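Local coordinates for Co-type Nitrile Hydratase beta subunit (Pseudomonas putida, PDB 3QYH), which forms, as the beta subunit, one half of the cobalt-type nitrile hydratase, an enzyme that hydrates nitriles to the corresponding amides, at residues V161-G166 against V185-F190. Residues are numbered along the deposited sequence; the frame is centred on the assembly and turned at random.
Sequences VVIDHG and VYTVSF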
ATOM      1  N   VAL B 161     -19.864  -3.865  -9.813  1.00 16.42           N
ATOM      2  CA  VAL B 161     -19.199  -2.566  -9.814  1.00 18.59           C
ATOM      3  C   VAL B 161     -19.871  -1.695  -8.751  1.00 20.61           C
ATOM      4  O   VAL B 161     -21.085  -1.500  -8.776  1.00 23.88           O
ATOM      5  CB  VAL B 161     -19.282  -1.889 -11.190  1.00 19.93           C
ATOM      6  CG1 VAL B 161     -18.640  -0.478 -11.146  1.00 17.01           C
ATOM      7  CG2 VAL B 161     -18.605  -2.757 -12.262  1.00 16.01           C
ATOM      8  N   VAL B 162     -19.097  -1.203  -7.789  1.00 15.99           N
ATOM      9  CA  VAL B 162     -19.672  -0.357  -6.738  1.00 16.90           C
ATOM     10  C   VAL B 162     -19.126   1.085  -6.757  1.00 25.30           C
ATOM     11  O   VAL B 162     -19.752   1.991  -6.203  1.00 19.41           O
ATOM     12  CB  VAL B 162     -19.510  -0.957  -5.325  1.00 17.66           C
ATOM     13  CG1 VAL B 162     -20.392  -2.196  -5.157  1.00 20.12           C
ATOM     14  CG2 VAL B 162     -18.032  -1.298  -5.018  1.00 15.88           C
ATOM     15  N   ILE B 163     -17.976   1.293  -7.395  1.00 17.33           N
ATOM     16  CA  ILE B 163     -17.437   2.641  -7.586  1.00 18.58           C
ATOM     17  C   ILE B 163     -16.724   2.736  -8.919  1.00 21.16           C
ATOM     18  O   ILE B 163     -15.941   1.846  -9.273  1.00 16.30           O
ATOM     19  CB  ILE B 163     -16.375   3.023  -6.514  1.00 16.74           C
ATOM     20  CG1 ILE B 163     -16.893   2.804  -5.101  1.00 18.74           C
ATOM     21  CG2 ILE B 163     -15.887   4.470  -6.725  1.00 20.92           C
ATOM     22  CD1 ILE B 163     -15.836   3.009  -4.018  1.00 17.64           C
ATOM     23  N   ASP B 164     -16.961   3.820  -9.650  1.00 15.53           N
ATOM     24  CA  ASP B 164     -16.119   4.140 -10.800  1.00 15.53           C
ATOM     25  C   ASP B 164     -15.201   5.278 -10.351  1.00 23.04           C
ATOM     26  O   ASP B 164     -15.672   6.374 -10.081  1.00 20.88           O
ATOM     27  CB  ASP B 164     -16.986   4.569 -11.994  1.00 17.97           C
ATOM     28  CG  ASP B 164     -16.180   5.041 -13.179  1.00 21.13           C
ATOM     29  OD1 ASP B 164     -14.933   5.163 -13.083  1.00 20.58           O
ATOM     30  OD2 ASP B 164     -16.808   5.288 -14.232  1.00 20.96           O
ATOM     31  N   HIS B 165     -13.899   5.024 -10.261  1.00 18.57           N
ATOM     32  CA  HIS B 165     -12.959   6.032  -9.755  1.00 18.00           C
ATOM     33  C   HIS B 165     -12.475   7.018 -10.805  1.00 19.27           C
ATOM     34  O   HIS B 165     -11.748   7.964 -10.486  1.00 20.77           O
ATOM     35  CB  HIS B 165     -11.752   5.352  -9.094  1.00 17.06           C
ATOM     36  CG  HIS B 165     -12.105   4.568  -7.877  1.00 17.15           C
ATOM     37  ND1 HIS B 165     -12.329   5.161  -6.650  1.00 14.08           N
ATOM     38  CD2 HIS B 165     -12.284   3.237  -7.691  1.00 14.92           C
ATOM     39  CE1 HIS B 165     -12.635   4.232  -5.764  1.00 16.55           C
ATOM     40  NE2 HIS B 165     -12.612   3.055  -6.369  1.00 19.13           N
ATOM     41  N   GLY B 166     -12.854   6.810 -12.063  1.00 17.94           N
ATOM     42  CA  GLY B 166     -12.343   7.638 -13.140  1.00 13.12           C
ATOM     43  C   GLY B 166     -11.127   7.017 -13.797  1.00 19.86           C
ATOM     44  O   GLY B 166     -10.855   5.824 -13.627  1.00 19.15           O
ATOM     45  N   VAL B 185     -10.852   2.762 -13.684  1.00 14.05           N
ATOM     46  CA  VAL B 185     -10.634   1.800 -12.610  1.00 14.64           C
ATOM     47  C   VAL B 185     -11.893   1.772 -11.767  1.00 15.66           C
ATOM     48  O   VAL B 185     -12.447   2.831 -11.424  1.00 19.33           O
ATOM     49  CB  VAL B 185      -9.428   2.214 -11.733  1.00 14.23           C
ATOM     50  CG1 VAL B 185      -9.358   1.359 -10.475  1.00 12.64           C
ATOM     51  CG2 VAL B 185      -8.132   2.121 -12.537  1.00 14.19           C
ATOM     52  N   TYR B 186     -12.372   0.579 -11.446  1.00 14.26           N
ATOM     53  CA  TYR B 186     -13.591   0.437 -10.660  1.00 13.43           C
ATOM     54  C   TYR B 186     -13.266  -0.330  -9.393  1.00 18.26           C
ATOM     55  O   TYR B 186     -12.416  -1.225  -9.409  1.00 16.91           O
ATOM     56  CB  TYR B 186     -14.642  -0.370 -11.432  1.00 14.18           C
ATOM     57  CG  TYR B 186     -14.911   0.086 -12.859  1.00 17.26           C
ATOM     58  CD1 TYR B 186     -14.169  -0.409 -13.929  1.00 14.03           C
ATOM     59  CD2 TYR B 186     -15.936   0.995 -13.138  1.00 14.17           C
ATOM     60  CE1 TYR B 186     -14.419   0.008 -15.227  1.00 16.44           C
ATOM     61  CE2 TYR B 186     -16.197   1.407 -14.432  1.00 16.02           C
ATOM     62  CZ  TYR B 186     -15.448   0.916 -15.468  1.00 15.58           C
ATOM     63  OH  TYR B 186     -15.688   1.315 -16.757  1.00 21.97           O
ATOM     64  N   THR B 187     -13.941  -0.014  -8.296  1.00 12.54           N
ATOM     65  CA  THR B 187     -14.008  -0.983  -7.201  1.00 14.95           C
ATOM     66  C   THR B 187     -15.113  -1.995  -7.492  1.00 19.33           C
ATOM     67  O   THR B 187     -16.258  -1.615  -7.778  1.00 15.73           O
ATOM     68  CB  THR B 187     -14.275  -0.343  -5.831  1.00 14.80           C
ATOM     69  OG1 THR B 187     -13.214   0.558  -5.514  1.00 16.45           O
ATOM     70  CG2 THR B 187     -14.326  -1.434  -4.737  1.00 15.11           C
ATOM     71  N   VAL B 188     -14.764  -3.278  -7.433  1.00 16.69           N
ATOM     72  CA  VAL B 188     -15.717  -4.339  -7.714  1.00 14.15           C
ATOM     73  C   VAL B 188     -15.915  -5.157  -6.458  1.00 14.15           C
ATOM     74  O   VAL B 188     -14.939  -5.536  -5.822  1.00 15.16           O
ATOM     75  CB  VAL B 188     -15.218  -5.254  -8.826  1.00 14.77           C
ATOM     76  CG1 VAL B 188     -16.199  -6.421  -9.038  1.00 14.40           C
ATOM     77  CG2 VAL B 188     -15.002  -4.469 -10.117  1.00 14.49           C
ATOM     78  N   SER B 189     -17.172  -5.436  -6.101  1.00 13.06           N
ATOM     79  CA  SER B 189     -17.477  -6.150  -4.864  1.00 11.63           C
ATOM     80  C   SER B 189     -17.814  -7.625  -5.167  1.00 17.16           C
ATOM     81  O   SER B 189     -18.630  -7.922  -6.031  1.00 19.03           O
ATOM     82  CB  SER B 189     -18.644  -5.473  -4.130  1.00 12.68           C
ATOM     83  OG  SER B 189     -19.010  -6.174  -2.972  1.00 17.93           O
ATOM     84  N   PHE B 190     -17.170  -8.532  -4.440  1.00 16.31           N
ATOM     85  CA  PHE B 190     -17.364  -9.974  -4.602  1.00 17.12           C
ATOM     86  C   PHE B 190     -17.866 -10.528  -3.289  1.00 15.57           C
ATOM     87  O   PHE B 190     -17.378 -10.146  -2.238  1.00 16.72           O
ATOM     88  CB  PHE B 190     -16.028 -10.667  -4.916  1.00 13.85           C
ATOM     89  CG  PHE B 190     -15.389 -10.217  -6.195  1.00 14.60           C
ATOM     90  CD1 PHE B 190     -14.447  -9.200  -6.190  1.00 15.34           C
ATOM     91  CD2 PHE B 190     -15.695 -10.832  -7.400  1.00 13.21           C
ATOM     92  CE1 PHE B 190     -13.837  -8.777  -7.370  1.00 14.74           C
ATOM     93  CE2 PHE B 190     -15.104 -10.406  -8.595  1.00 12.36           C
ATOM     94  CZ  PHE B 190     -14.163  -9.391  -8.577  1.00 16.73           C
TER
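T187 sits opposite a classic beta bulge, where V162 and I163 both face it across two antiparallel strands of the SH3-like C-terminal sheet. Its carbonyl O takes a nearly straight bond from V162 N (2.9 Å) and a weak one from I163 N, while T187 N returns a bond to I163 O. V162 CG2, placed between its own backbone N and carbonyl carbon, meets T187 CG2 at 3.7 Å, and I163 CD1 lies beside T187 OG1. H165, two residues on from I163, reaches the same hydroxyl: NE2 gives its N-H to T187 OG1 at 2.7 Å, with the oxygen only 3° out of the ring plane. CG anti to the carbonyl carbon (chi1 -65°) carries the ring along the sheet toward T187, one face over I163 CG2. T187 OG1 also bonds D210 on the next strand, and an aromatic side chain of the other subunit packs on T187. On the reverse face, the Y186 ring meets V161 CG1 through CD2 (3.7 Å) and D164 CG through CE2 (3.8 Å), the carboxylate turned 48° from the ring; Y186 OH is hydrogen-bonded to D213. D164 OD1 accepts from G166 N in an Asx turn. V185 is gripped twice through its backbone: O accepts from H165 N (2.9 Å), and G166 O accepts from V185 N. A leucine in place of H165 would probably leave T187 OG1 without the imidazole donor, held then chiefly by D210. With NE2 donating to it, the hydroxyl linking three neighbouring strands can give its own proton, probably to the D210 carboxylate.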